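Side-chain contacts in EmGH1 (Erythrobacter marinus, PDB 5Z87), which probably acts as a family 3 glycoside hydrolase, cleaving beta-glucosides such as cellobiose: residues 318-321 with 326-329; 336-341 with 350-355; 443-448 with 477-482; 638-643 with 708-713; 724-729 with 747-752. All coordinates share one frame; numbering follows the deposited sequence.

Contact 1 (318-321 with 326-329); sequences RRIH and VAGS
His-321 and Ala-327 face each other across a tight connection between helix 319-322 and helix 330-340. With CG anti to the backbone N (chi1 164°), the imidazole extends along the backbone of 327-329. ND1 donates to Ala-327 O over 2.6 Å. The acceptor lies in the ring plane, but the N-H comes in from above the carbonyl plane, 37° out of it. Ser-329 CA sits over one face of the ring, toward its rim, and CB of His-321 packs 3.8 Å from Ala-327 CB. Ile-320 contributes at both ends. Its carbonyl O takes two backbone bonds, a nearly axial one from Val-326 N (3.0 Å) and one from Ala-327 N (3.2 Å) that arrives above the carbonyl plane. Its CG2 meets Ala-327 CB at 3.8 Å, while Met-336 of helix 330-340 packs against both residues. Ser-329 is the N-cap of that helix, its OG bonded to Glu-332 N. Ile-715 of the second subunit packs on His-321, so the turn lies at the dimer interface. The bond to a carbonyl requires a proton on ND1 and fixes the rotation of the imidazole, while Ile-320 O ties the returning chain down twice.

Contact 2 (336-341 with 350-355); sequences MGLRAG and GVYLML
Leu-338 meets both Tyr-352 and Leu-355, chiefly with CD1 on the tyrosine and CD2 on the leucine. Its CG stands anti to the backbone N (chi1 -165°), which directs the forked end at the 350-355 segment. CD1 lies 3.7 Å from Tyr-352 CZ, touching the hydroxyl end of the ring at a slant, neither squarely over a face nor at the edge. CD2 packs on the isobutyl group of Leu-355, 4.0 Å from its CD1. Leu-355 carries CG beside its own backbone N (chi1 -68°), and this lays CD1 over one face of the Tyr-352 ring, toward the rim; the two residues of the 3-10 turn and following helix thus meet Leu-338 as a packed pair. Both segments belong to the N-terminal domain, of the TIM-barrel clan: the turn 351-353 leads into helix 355-360 and leans on helix 330-340, while Tyr-368 and Ala-372 of helix 366-382 also pack on Leu-338. The phenol reaches past the leucine to the helix backbone. Its OH lies 3.1 Å from Leu-338 N, but the angle is too poor for a hydrogen bond, and the hydroxyl bonds to Val-342 O just beyond the helix. At Gly-337 a beta carbon would stand about 3.5 Å from Tyr-352 OH, so the phenol end lies close against the helix there. The carboxylate of Glu-345 accepts from the backbone N of Val-351 and Tyr-352.

Contact 3 (443-448 with 477-482); sequences NAASVH and VEYAQG
Tyr-479 carries this contact, reaching from edge strand 476-480 to Ala-444 and Ala-445 in the loop that follows strand 436-440. Just ahead of it, the backbone of Glu-478 pairs with Val-439 of that neighbouring strand. At Tyr-479 the ring swings toward the loop, CG anti to the backbone N (chi1 158°). Ala-444 CB approaches the ring at its edge, near its plane, 4.0 Å from CE1. Ala-445 CB comes in obliquely, 3.6 Å from CZ and equally close to OH. Both Tyr-479 and Ala-445 also pack on Leu-463 of helix 462-473, which closes the junction from the helix side. One water finishes it: the water accepts from Ala-445 N at 2.9 Å and is hydrogen-bonded to Tyr-479 OH, also at 2.9 Å. Shortening this side chain to an alanine would probably leave that water without its phenol partner and open a gap beside the two alanine methyls and Leu-463. Ala-480 turns the other way, its CB pointing away from the loop. Gln-481 then bends the chain back, its backbone N lying above one face of the tyrosine ring, toward its rim, and its OE1 accepts from Gly-491 N. Strand 436-440, helix 462-473 and parallel strand 476-480 form a beta-alpha-beta crossover in the second, alpha/beta domain of the family 3 fold, and the tyrosine packs against the loop that opens the crossover.

Contact 4 (638-643 with 708-713); sequences GYYYQK and QLYIRD. With MG (magnesium ion), chain E.
Tyr-640 lies in an irregular segment, next to an inverse gamma turn centred on Tyr-641, whereas its partner Tyr-710 rides on fully extended strand 703-713. The two rings make an offset edge-to-face pair: the edge of Tyr-710 points at the face of Tyr-640, with planes 86° apart and centroids 5.6 Å apart. CE2 of Tyr-710 leads, 3.7 Å from CE2 of Tyr-640. The Tyr-640 ring gets there with CG between the backbone N and carbonyl carbon (chi1 80°), and its hydroxyl is held by Asp-200 OD1 and Met-725 N. Tyr-710 OH donates to Gln-708 OE1 at 2.6 Å, in the plane of the amide carbonyl, fixing the far end of the ring. A leucine in place of Tyr-710 would probably lose the edge-to-face packing on Tyr-640 and leave Gln-708 OE1 without its hydroxyl donor. Away from the rings, at the end of the strand, Asp-713 OD1 binds the magnesium ion at 2.0 Å, with four waters and Ile-715 O completing six ligands. Arg-720 makes a salt bridge to Asp-713 OD2. Phe-662 stacks on Tyr-640 and also packs on Tyr-710. Strand 703-713 runs antiparallel between strands 764-771 and 724-733 of the fibronectin-type sheet, so the tyrosine pair joins that sheet to the loop 638-643, which lies between helix 607-615 and strand 671-678, within reach of Asp-200, just before helix 201-216.

Contact 5 (724-729 with 747-752); sequences EMRGFQ and PEDFGY
A classic beta bulge in the fibronectin type III-like domain, where Arg-726 and Gly-727 both face Leu-709, presents Arg-726 to Asp-749 in the short helix 747-750. The arginine bends at chi2 (-62°), bringing its guanidinium alongside the end of that helix. NE donates to the backbone carbonyl of Asp-749 at 3.1 Å, in the carbonyl plane and on a lone pair, with the acceptor at the guanidinium edge. The other two nitrogens turn mainly to their own strand: NH1 donates to Met-725 O at 2.9 Å and also bonds a PEG molecule, probably from the crystallisation liquor, and NH2 makes a salt bridge to Glu-724 OE2 at 3.0 Å, its hydrogen bond weak because it is strongly bent. The Asp-749 carboxylate slides past the arginine, OD1 lying 4.2 Å from NE and OD2 accepting from Gly-746 N. Two waters fill in. One lies 2.7 Å from both Arg-726 O and Asp-749 OD1 and bridges them; the other donates to Glu-748 O and Gly-751 O and receives a weak bond from NH2. A main-chain oxygen near the helix's C-terminal end thus receives the direct arginine bond; Asp-749 probably contributes only longer-range attraction, while Glu-724 is likely to offset part of the charge at NH2.

Overall arrangement
From the N terminus, the five contacts follow in series; none nests in or crosses another. Contact 1 closes the short turn between helices 319-322 and 330-340, and contact 2 closes the next loop, around strand 345-346; the two touch through Arg-318 with Val-351 and Ala-327 with Met-336. Contact 3, about 48 Å from contact 1 between centres, spans the crossover of the second domain. Contact 4 closes a longer excursion, joining that domain to the fibronectin-type sheet. Contact 5 follows, tying edge strand 724-733 of that sheet to helix 747-750, its centre about 10 Å from that of contact 4, joined by Ile-711 O with Glu-724 N. Contacts 1 and 4 both reach the second subunit.

Contact 1 (318-321 with 326-329)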
# COMPACT_ATOMS: atom_id res chain seq x y z
N ARG A 318 -24.33 -11.00 6.40
CA ARG A 318 -24.91 -9.87 7.11
C ARG A 318 -24.03 -8.62 7.00
O ARG A 318 -24.54 -7.50 6.92
CB ARG A 318 -25.12 -10.23 8.58
CG ARG A 318 -25.84 -9.14 9.36
CD ARG A 318 -25.77 -9.36 10.86
NE ARG A 318 -25.77 -10.78 11.17
CZ ARG A 318 -26.88 -11.49 11.39
NH1 ARG A 318 -28.07 -10.90 11.36
NH2 ARG A 318 -26.78 -12.78 11.66
N ARG A 319 -22.71 -8.79 7.01
CA ARG A 319 -21.82 -7.64 7.04
C ARG A 319 -21.74 -6.91 5.71
O ARG A 319 -21.20 -5.80 5.67
CB ARG A 319 -20.42 -8.06 7.47
CG ARG A 319 -20.32 -8.38 8.95
CD ARG A 319 -19.03 -9.07 9.23
NE ARG A 319 -19.01 -9.68 10.55
CZ ARG A 319 -18.06 -10.51 10.95
NH1 ARG A 319 -17.07 -10.81 10.12
NH2 ARG A 319 -18.10 -11.04 12.16
N ILE A 320 -22.25 -7.50 4.62
CA ILE A 320 -22.48 -6.74 3.40
C ILE A 320 -23.27 -5.48 3.71
O ILE A 320 -23.04 -4.42 3.12
CB ILE A 320 -23.23 -7.60 2.36
CG1 ILE A 320 -22.44 -8.85 1.97
CG2 ILE A 320 -23.56 -6.77 1.10
CD1 ILE A 320 -23.32 -9.83 1.18
N HIS A 321 -24.21 -5.60 4.65
CA HIS A 321 -25.01 -4.49 5.13
C HIS A 321 -24.34 -3.79 6.31
O HIS A 321 -24.10 -2.58 6.25
CB HIS A 321 -26.40 -4.97 5.54
CG HIS A 321 -27.15 -3.99 6.39
ND1 HIS A 321 -27.55 -2.76 5.91
CD2 HIS A 321 -27.53 -4.04 7.68
CE1 HIS A 321 -28.16 -2.10 6.88
NE2 HIS A 321 -28.16 -2.85 7.97
N VAL A 326 -23.15 -1.71 1.95
CA VAL A 326 -23.52 -1.90 0.56
C VAL A 326 -24.96 -2.39 0.42
O VAL A 326 -25.69 -1.90 -0.44
CB VAL A 326 -22.52 -2.85 -0.13
CG1 VAL A 326 -23.05 -3.33 -1.49
CG2 VAL A 326 -21.18 -2.15 -0.29
N ALA A 327 -25.39 -3.30 1.28
CA ALA A 327 -26.78 -3.72 1.34
C ALA A 327 -27.56 -2.81 2.28
O ALA A 327 -27.08 -2.45 3.35
CB ALA A 327 -26.89 -5.17 1.80
N GLY A 328 -28.78 -2.46 1.87
CA GLY A 328 -29.61 -1.57 2.67
C GLY A 328 -30.22 -2.22 3.89
O GLY A 328 -30.65 -1.51 4.80
N SER A 329 -30.23 -3.55 3.95
CA SER A 329 -30.83 -4.24 5.08
C SER A 329 -30.25 -5.64 5.14
O SER A 329 -29.56 -6.09 4.22
CB SER A 329 -32.35 -4.28 4.95
OG SER A 329 -32.69 -4.94 3.73

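Contact 2 (336-341 with 350-355)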
# COMPACT_ATOMS: atom_id res chain seq x y z
N MET A 336 -28.22 -10.36 -1.93
CA MET A 336 -26.97 -10.09 -2.65
C MET A 336 -26.01 -11.27 -2.57
O MET A 336 -25.46 -11.70 -3.59
CB MET A 336 -26.31 -8.83 -2.10
CG MET A 336 -26.98 -7.55 -2.54
SD MET A 336 -26.09 -6.09 -1.94
CE MET A 336 -27.17 -4.79 -2.52
N GLY A 337 -25.79 -11.81 -1.36
CA GLY A 337 -24.88 -12.94 -1.23
C GLY A 337 -25.32 -14.16 -2.03
O GLY A 337 -24.51 -14.81 -2.70
N LEU A 338 -26.60 -14.50 -1.96
CA LEU A 338 -27.08 -15.70 -2.65
C LEU A 338 -26.99 -15.54 -4.16
O LEU A 338 -26.49 -16.44 -4.86
CB LEU A 338 -28.51 -16.01 -2.21
CG LEU A 338 -29.00 -17.40 -2.58
CD1 LEU A 338 -28.29 -18.42 -1.71
CD2 LEU A 338 -30.52 -17.48 -2.41
N ARG A 339 -27.44 -14.40 -4.69
CA ARG A 339 -27.36 -14.20 -6.14
C ARG A 339 -25.93 -14.05 -6.61
O ARG A 339 -25.59 -14.46 -7.73
CB ARG A 339 -28.16 -12.98 -6.58
CG ARG A 339 -29.48 -12.80 -5.87
CD ARG A 339 -30.66 -13.01 -6.76
NE ARG A 339 -30.58 -12.22 -7.97
CZ ARG A 339 -30.94 -10.95 -8.05
NH1 ARG A 339 -30.84 -10.30 -9.20
NH2 ARG A 339 -31.42 -10.34 -6.97
N ALA A 340 -25.06 -13.47 -5.77
CA ALA A 340 -23.66 -13.38 -6.15
C ALA A 340 -23.07 -14.76 -6.30
O ALA A 340 -22.30 -15.02 -7.22
CB ALA A 340 -22.87 -12.56 -5.13
N GLY A 341 -23.44 -15.68 -5.40
CA GLY A 341 -22.93 -17.03 -5.49
C GLY A 341 -22.42 -17.64 -4.20
O GLY A 341 -21.69 -18.63 -4.24
N GLY A 350 -28.29 -16.53 11.10
CA GLY A 350 -27.84 -15.85 9.89
C GLY A 350 -28.97 -15.17 9.13
O GLY A 350 -30.16 -15.38 9.36
N VAL A 351 -28.57 -14.33 8.17
CA VAL A 351 -29.56 -13.68 7.33
C VAL A 351 -30.16 -14.66 6.33
O VAL A 351 -31.27 -14.43 5.83
CB VAL A 351 -28.98 -12.43 6.64
CG1 VAL A 351 -28.47 -11.43 7.67
CG2 VAL A 351 -27.87 -12.80 5.64
N TYR A 352 -29.48 -15.78 6.04
CA TYR A 352 -30.08 -16.77 5.15
C TYR A 352 -31.33 -17.42 5.75
O TYR A 352 -32.06 -18.08 5.01
CB TYR A 352 -29.09 -17.86 4.77
CG TYR A 352 -28.25 -17.54 3.56
CD1 TYR A 352 -28.16 -16.24 3.08
CD2 TYR A 352 -27.54 -18.54 2.91
CE1 TYR A 352 -27.39 -15.93 1.95
CE2 TYR A 352 -26.75 -18.25 1.78
CZ TYR A 352 -26.69 -16.94 1.31
OH TYR A 352 -25.92 -16.66 0.21
N LEU A 353 -31.58 -17.25 7.05
CA LEU A 353 -32.82 -17.74 7.62
C LEU A 353 -34.03 -17.02 7.03
O LEU A 353 -35.15 -17.55 7.11
CB LEU A 353 -32.80 -17.61 9.14
CG LEU A 353 -32.10 -18.73 9.94
CD1 LEU A 353 -30.69 -19.00 9.47
CD2 LEU A 353 -32.08 -18.45 11.44
N MET A 354 -33.84 -15.85 6.43
CA MET A 354 -34.91 -15.12 5.77
C MET A 354 -35.20 -15.62 4.36
O MET A 354 -36.19 -15.18 3.76
CB MET A 354 -34.57 -13.62 5.68
CG MET A 354 -34.37 -12.91 7.02
SD MET A 354 -33.75 -11.22 6.81
CE MET A 354 -33.40 -10.79 8.52
N LEU A 355 -34.38 -16.52 3.81
CA LEU A 355 -34.54 -16.91 2.41
C LEU A 355 -35.91 -17.51 2.10
O LEU A 355 -36.50 -17.12 1.07
CB LEU A 355 -33.41 -17.86 2.01
CG LEU A 355 -32.00 -17.30 1.95
CD1 LEU A 355 -31.05 -18.38 1.44
CD2 LEU A 355 -31.95 -16.06 1.06

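Contact 3 (443-448 with 477-482)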
# COMPACT_ATOMS: atom_id res chain seq x y z
N ASN A 443 10.41 -17.15 24.57
CA ASN A 443 9.88 -18.32 23.88
C ASN A 443 10.70 -19.58 24.12
O ASN A 443 10.71 -20.48 23.28
CB ASN A 443 9.76 -18.03 22.38
CG ASN A 443 8.73 -16.97 22.09
OD1 ASN A 443 7.88 -16.68 22.94
ND2 ASN A 443 8.82 -16.35 20.91
N ALA A 444 11.37 -19.68 25.27
CA ALA A 444 12.18 -20.86 25.54
C ALA A 444 11.37 -21.96 26.22
O ALA A 444 11.36 -23.10 25.75
CB ALA A 444 13.39 -20.50 26.41
N ALA A 445 10.70 -21.62 27.32
CA ALA A 445 10.03 -22.60 28.17
C ALA A 445 8.61 -22.90 27.75
O ALA A 445 8.06 -23.93 28.13
CB ALA A 445 10.03 -22.11 29.62
N SER A 446 8.00 -22.00 26.99
CA SER A 446 6.65 -22.14 26.47
C SER A 446 6.65 -22.83 25.10
O SER A 446 7.58 -22.70 24.31
CB SER A 446 6.01 -20.75 26.38
OG SER A 446 6.97 -19.75 26.02
N VAL A 447 5.59 -23.60 24.85
CA VAL A 447 5.33 -24.15 23.52
C VAL A 447 4.60 -23.09 22.70
O VAL A 447 3.70 -22.41 23.20
CB VAL A 447 4.51 -25.45 23.62
CG1 VAL A 447 4.24 -26.03 22.25
CG2 VAL A 447 5.23 -26.48 24.49
N HIS A 448 4.98 -22.94 21.43
CA HIS A 448 4.28 -22.00 20.56
C HIS A 448 3.91 -22.68 19.27
O HIS A 448 4.77 -23.13 18.51
CB HIS A 448 5.12 -20.75 20.33
CG HIS A 448 5.22 -19.91 21.56
ND1 HIS A 448 4.22 -19.03 21.93
CD2 HIS A 448 6.14 -19.88 22.55
CE1 HIS A 448 4.55 -18.46 23.08
NE2 HIS A 448 5.71 -18.96 23.48
N VAL A 477 22.18 -27.80 31.43
CA VAL A 477 21.32 -26.76 30.89
C VAL A 477 20.74 -25.98 32.06
O VAL A 477 20.21 -26.57 33.01
CB VAL A 477 20.19 -27.34 30.02
CG1 VAL A 477 18.97 -26.42 30.00
CG2 VAL A 477 20.69 -27.60 28.61
N GLU A 478 20.84 -24.65 32.01
CA GLU A 478 20.07 -23.79 32.89
C GLU A 478 19.12 -22.94 32.06
O GLU A 478 19.33 -22.74 30.86
CB GLU A 478 20.96 -22.90 33.76
CG GLU A 478 20.24 -22.42 35.02
CD GLU A 478 21.19 -22.01 36.12
OE1 GLU A 478 22.31 -22.57 36.19
OE2 GLU A 478 20.82 -21.12 36.92
N TYR A 479 18.08 -22.45 32.71
CA TYR A 479 17.03 -21.70 32.04
C TYR A 479 16.83 -20.39 32.77
O TYR A 479 16.83 -20.34 34.00
CB TYR A 479 15.70 -22.47 32.01
CG TYR A 479 14.49 -21.58 31.82
CD1 TYR A 479 14.21 -21.00 30.58
CD2 TYR A 479 13.63 -21.31 32.87
CE1 TYR A 479 13.10 -20.18 30.41
CE2 TYR A 479 12.52 -20.49 32.71
CZ TYR A 479 12.26 -19.93 31.47
OH TYR A 479 11.15 -19.12 31.30
N ALA A 480 16.66 -19.32 32.00
CA ALA A 480 16.26 -18.03 32.51
C ALA A 480 15.15 -17.47 31.62
O ALA A 480 15.16 -17.67 30.40
CB ALA A 480 17.45 -17.05 32.56
N GLN A 481 14.19 -16.79 32.24
CA GLN A 481 13.13 -16.13 31.48
C GLN A 481 13.71 -15.13 30.47
O GLN A 481 13.32 -15.11 29.30
CB GLN A 481 12.16 -15.44 32.45
CG GLN A 481 11.02 -14.68 31.79
CD GLN A 481 10.03 -15.59 31.08
OE1 GLN A 481 9.93 -16.79 31.37
NE2 GLN A 481 9.30 -15.03 30.13
N GLY A 482 14.66 -14.30 30.91
CA GLY A 482 15.25 -13.30 30.05
C GLY A 482 14.40 -12.04 30.00
O GLY A 482 14.77 -11.01 30.57
O HOH W 1 10.58 -18.93 28.45

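Contact 4 (638-643 with 708-713)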
# COMPACT_ATOMS: atom_id res chain seq x y z
N GLY A 638 7.89 -5.15 -0.08
CA GLY A 638 9.18 -5.63 -0.51
C GLY A 638 9.21 -6.98 -1.19
O GLY A 638 10.29 -7.52 -1.43
N TYR A 639 8.05 -7.54 -1.53
CA TYR A 639 8.03 -8.85 -2.16
C TYR A 639 8.86 -8.82 -3.45
O TYR A 639 8.88 -7.82 -4.17
CB TYR A 639 6.59 -9.31 -2.44
CG TYR A 639 5.75 -8.33 -3.24
CD1 TYR A 639 5.84 -8.30 -4.64
CD2 TYR A 639 4.87 -7.45 -2.61
CE1 TYR A 639 5.08 -7.41 -5.38
CE2 TYR A 639 4.10 -6.56 -3.34
CZ TYR A 639 4.21 -6.54 -4.73
OH TYR A 639 3.45 -5.64 -5.48
N TYR A 640 9.53 -9.94 -3.73
CA TYR A 640 10.62 -9.95 -4.71
C TYR A 640 10.14 -9.69 -6.13
O TYR A 640 10.90 -9.12 -6.92
CB TYR A 640 11.39 -11.29 -4.66
CG TYR A 640 10.70 -12.43 -5.40
CD1 TYR A 640 9.79 -13.27 -4.75
CD2 TYR A 640 10.94 -12.65 -6.75
CE1 TYR A 640 9.16 -14.31 -5.43
CE2 TYR A 640 10.30 -13.65 -7.44
CZ TYR A 640 9.41 -14.48 -6.78
OH TYR A 640 8.80 -15.47 -7.50
N TYR A 641 8.92 -10.10 -6.50
CA TYR A 641 8.53 -10.05 -7.91
C TYR A 641 8.01 -8.66 -8.26
O TYR A 641 6.90 -8.51 -8.78
CB TYR A 641 7.48 -11.13 -8.26
CG TYR A 641 6.38 -11.27 -7.24
CD1 TYR A 641 6.57 -12.02 -6.08
CD2 TYR A 641 5.14 -10.64 -7.42
CE1 TYR A 641 5.58 -12.13 -5.13
CE2 TYR A 641 4.14 -10.75 -6.47
CZ TYR A 641 4.36 -11.50 -5.33
OH TYR A 641 3.37 -11.63 -4.38
N GLN A 642 8.83 -7.64 -7.97
CA GLN A 642 8.47 -6.26 -8.29
C GLN A 642 8.37 -6.08 -9.80
O GLN A 642 9.03 -6.78 -10.57
CB GLN A 642 9.50 -5.29 -7.72
CG GLN A 642 9.62 -5.30 -6.19
CD GLN A 642 8.42 -4.69 -5.52
OE1 GLN A 642 7.95 -3.62 -5.92
NE2 GLN A 642 7.88 -5.38 -4.52
N LYS A 643 7.55 -5.12 -10.21
CA LYS A 643 7.60 -4.60 -11.57
C LYS A 643 8.96 -3.93 -11.76
O LYS A 643 9.64 -3.68 -10.77
CB LYS A 643 6.44 -3.63 -11.79
CG LYS A 643 5.07 -4.24 -11.63
CD LYS A 643 4.89 -5.42 -12.58
CE LYS A 643 3.42 -5.81 -12.72
NZ LYS A 643 2.71 -4.69 -13.38
N GLN A 708 16.27 -23.24 -7.31
CA GLN A 708 15.16 -22.34 -7.60
C GLN A 708 15.25 -21.81 -9.02
O GLN A 708 16.29 -21.30 -9.44
CB GLN A 708 15.11 -21.19 -6.59
CG GLN A 708 14.93 -21.68 -5.16
CD GLN A 708 15.16 -20.62 -4.10
OE1 GLN A 708 14.85 -19.43 -4.28
NE2 GLN A 708 15.71 -21.05 -2.97
N LEU A 709 14.13 -21.90 -9.75
CA LEU A 709 14.03 -21.43 -11.13
C LEU A 709 13.11 -20.22 -11.22
O LEU A 709 12.04 -20.20 -10.61
CB LEU A 709 13.52 -22.56 -12.04
CG LEU A 709 13.56 -22.34 -13.56
CD1 LEU A 709 14.97 -22.50 -14.10
CD2 LEU A 709 12.62 -23.31 -14.25
N TYR A 710 13.53 -19.20 -11.99
CA TYR A 710 12.78 -17.96 -12.17
C TYR A 710 12.83 -17.57 -13.64
O TYR A 710 13.72 -17.98 -14.39
CB TYR A 710 13.37 -16.80 -11.36
CG TYR A 710 13.45 -17.00 -9.87
CD1 TYR A 710 14.49 -17.76 -9.31
CD2 TYR A 710 12.53 -16.41 -9.00
CE1 TYR A 710 14.58 -17.93 -7.91
CE2 TYR A 710 12.61 -16.57 -7.62
CZ TYR A 710 13.65 -17.34 -7.08
OH TYR A 710 13.73 -17.52 -5.72
N ILE A 711 11.86 -16.75 -14.05
CA ILE A 711 11.87 -16.22 -15.41
C ILE A 711 11.59 -14.72 -15.38
O ILE A 711 11.02 -14.18 -14.42
CB ILE A 711 10.85 -16.91 -16.34
CG1 ILE A 711 9.43 -16.57 -15.90
CG2 ILE A 711 11.09 -18.44 -16.38
CD1 ILE A 711 8.46 -16.49 -17.04
N ARG A 712 12.00 -14.05 -16.45
CA ARG A 712 11.64 -12.66 -16.71
C ARG A 712 11.19 -12.56 -18.16
O ARG A 712 11.94 -12.94 -19.07
CB ARG A 712 12.82 -11.71 -16.44
CG ARG A 712 12.80 -10.38 -17.21
CD ARG A 712 11.71 -9.43 -16.73
NE ARG A 712 11.78 -8.12 -17.39
CZ ARG A 712 10.83 -7.19 -17.34
NH1 ARG A 712 10.98 -6.03 -17.98
NH2 ARG A 712 9.74 -7.41 -16.63
N ASP A 713 9.98 -12.07 -18.37
CA ASP A 713 9.48 -11.79 -19.71
C ASP A 713 9.95 -10.38 -20.05
O ASP A 713 9.37 -9.39 -19.58
CB ASP A 713 7.97 -11.95 -19.74
CG ASP A 713 7.37 -11.76 -21.11
OD1 ASP A 713 8.14 -11.59 -22.09
OD2 ASP A 713 6.13 -11.76 -21.19
MG MG E . 7.81 -11.10 -24.00
O HOH W 2 5.72 -11.40 -23.64
O HOH W 3 9.90 -10.80 -24.12
O HOH W 4 7.30 -10.24 -25.81
O HOH W 5 7.79 -13.16 -24.75

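Contact 5 (724-729 with 747-752)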
# COMPACT_ATOMS: atom_id res chain seq x y z
N GLU A 724 10.11 -13.99 -11.69
CA GLU A 724 8.93 -14.73 -11.25
C GLU A 724 9.32 -16.19 -11.08
O GLU A 724 9.71 -16.84 -12.06
CB GLU A 724 7.79 -14.64 -12.26
CG GLU A 724 7.80 -13.41 -13.11
CD GLU A 724 6.55 -13.28 -13.96
OE1 GLU A 724 6.68 -12.91 -15.16
OE2 GLU A 724 5.45 -13.54 -13.43
N MET A 725 9.19 -16.72 -9.86
CA MET A 725 9.50 -18.13 -9.65
C MET A 725 8.57 -19.02 -10.46
O MET A 725 7.34 -18.81 -10.47
CB MET A 725 9.42 -18.48 -8.17
CG MET A 725 9.49 -19.98 -7.93
SD MET A 725 9.69 -20.41 -6.18
CE MET A 725 11.47 -20.33 -6.02
N ARG A 726 9.15 -19.99 -11.15
CA ARG A 726 8.40 -20.96 -11.94
C ARG A 726 8.72 -22.40 -11.58
O ARG A 726 8.06 -23.30 -12.11
CB ARG A 726 8.64 -20.74 -13.44
CG ARG A 726 8.01 -19.45 -13.98
CD ARG A 726 6.50 -19.51 -13.81
NE ARG A 726 5.78 -18.36 -14.35
CZ ARG A 726 5.40 -17.32 -13.62
NH1 ARG A 726 5.72 -17.26 -12.33
NH2 ARG A 726 4.73 -16.31 -14.18
N GLY A 727 9.70 -22.66 -10.71
CA GLY A 727 9.98 -24.02 -10.27
C GLY A 727 10.92 -24.03 -9.08
O GLY A 727 11.65 -23.07 -8.82
N PHE A 728 10.89 -25.15 -8.35
CA PHE A 728 11.89 -25.40 -7.32
C PHE A 728 12.02 -26.90 -7.09
O PHE A 728 11.10 -27.67 -7.37
CB PHE A 728 11.58 -24.67 -6.01
CG PHE A 728 10.35 -25.18 -5.30
CD1 PHE A 728 10.38 -26.38 -4.59
CD2 PHE A 728 9.18 -24.44 -5.32
CE1 PHE A 728 9.24 -26.84 -3.93
CE2 PHE A 728 8.05 -24.90 -4.65
CZ PHE A 728 8.08 -26.10 -3.96
N GLN A 729 13.15 -27.29 -6.53
CA GLN A 729 13.44 -28.69 -6.25
C GLN A 729 14.41 -28.77 -5.08
O GLN A 729 15.56 -28.33 -5.20
CB GLN A 729 14.04 -29.37 -7.48
CG GLN A 729 14.30 -30.86 -7.30
CD GLN A 729 13.07 -31.61 -6.86
OE1 GLN A 729 12.13 -31.79 -7.64
NE2 GLN A 729 13.05 -32.04 -5.60
N PRO A 747 3.85 -22.80 -21.94
CA PRO A 747 3.06 -21.57 -22.17
C PRO A 747 2.49 -20.95 -20.91
O PRO A 747 2.46 -19.72 -20.79
CB PRO A 747 1.93 -22.06 -23.08
CG PRO A 747 2.50 -23.26 -23.78
CD PRO A 747 3.38 -23.93 -22.76
N GLU A 748 2.00 -21.77 -19.98
CA GLU A 748 1.46 -21.25 -18.73
C GLU A 748 2.54 -20.60 -17.88
O GLU A 748 2.21 -19.82 -16.98
CB GLU A 748 0.78 -22.37 -17.94
CG GLU A 748 1.75 -23.33 -17.26
CD GLU A 748 2.24 -24.50 -18.15
OE1 GLU A 748 2.18 -24.39 -19.41
OE2 GLU A 748 2.71 -25.53 -17.59
N ASP A 749 3.81 -20.89 -18.16
CA ASP A 749 4.91 -20.31 -17.42
C ASP A 749 5.43 -19.04 -18.08
O ASP A 749 5.72 -18.06 -17.39
CB ASP A 749 6.05 -21.32 -17.29
CG ASP A 749 5.62 -22.56 -16.53
OD1 ASP A 749 5.15 -22.41 -15.38
OD2 ASP A 749 5.72 -23.67 -17.09
N PHE A 750 5.53 -19.05 -19.41
CA PHE A 750 6.12 -17.96 -20.17
C PHE A 750 5.16 -16.81 -20.43
O PHE A 750 5.60 -15.69 -20.70
CB PHE A 750 6.64 -18.48 -21.50
CG PHE A 750 7.74 -19.48 -21.38
CD1 PHE A 750 8.76 -19.29 -20.47
CD2 PHE A 750 7.76 -20.61 -22.19
CE1 PHE A 750 9.80 -20.20 -20.38
CE2 PHE A 750 8.79 -21.53 -22.11
CZ PHE A 750 9.81 -21.33 -21.20
N GLY A 751 3.85 -17.07 -20.41
CA GLY A 751 2.86 -16.06 -20.69
C GLY A 751 2.25 -15.51 -19.42
O GLY A 751 2.70 -15.79 -18.31
N TYR A 752 1.20 -14.72 -19.59
CA TYR A 752 0.48 -14.17 -18.46
C TYR A 752 -0.97 -14.02 -18.87
O TYR A 752 -1.29 -13.99 -20.06
CB TYR A 752 1.08 -12.83 -18.00
CG TYR A 752 0.70 -11.65 -18.86
CD1 TYR A 752 1.33 -11.41 -20.08
CD2 TYR A 752 -0.30 -10.78 -18.46
CE1 TYR A 752 0.95 -10.33 -20.87
CE2 TYR A 752 -0.67 -9.70 -19.23
CZ TYR A 752 -0.04 -9.47 -20.43
OH TYR A 752 -0.44 -8.38 -21.18
O HOH W 6 5.55 -23.55 -13.00
O HOH W 7 2.42 -16.94 -15.97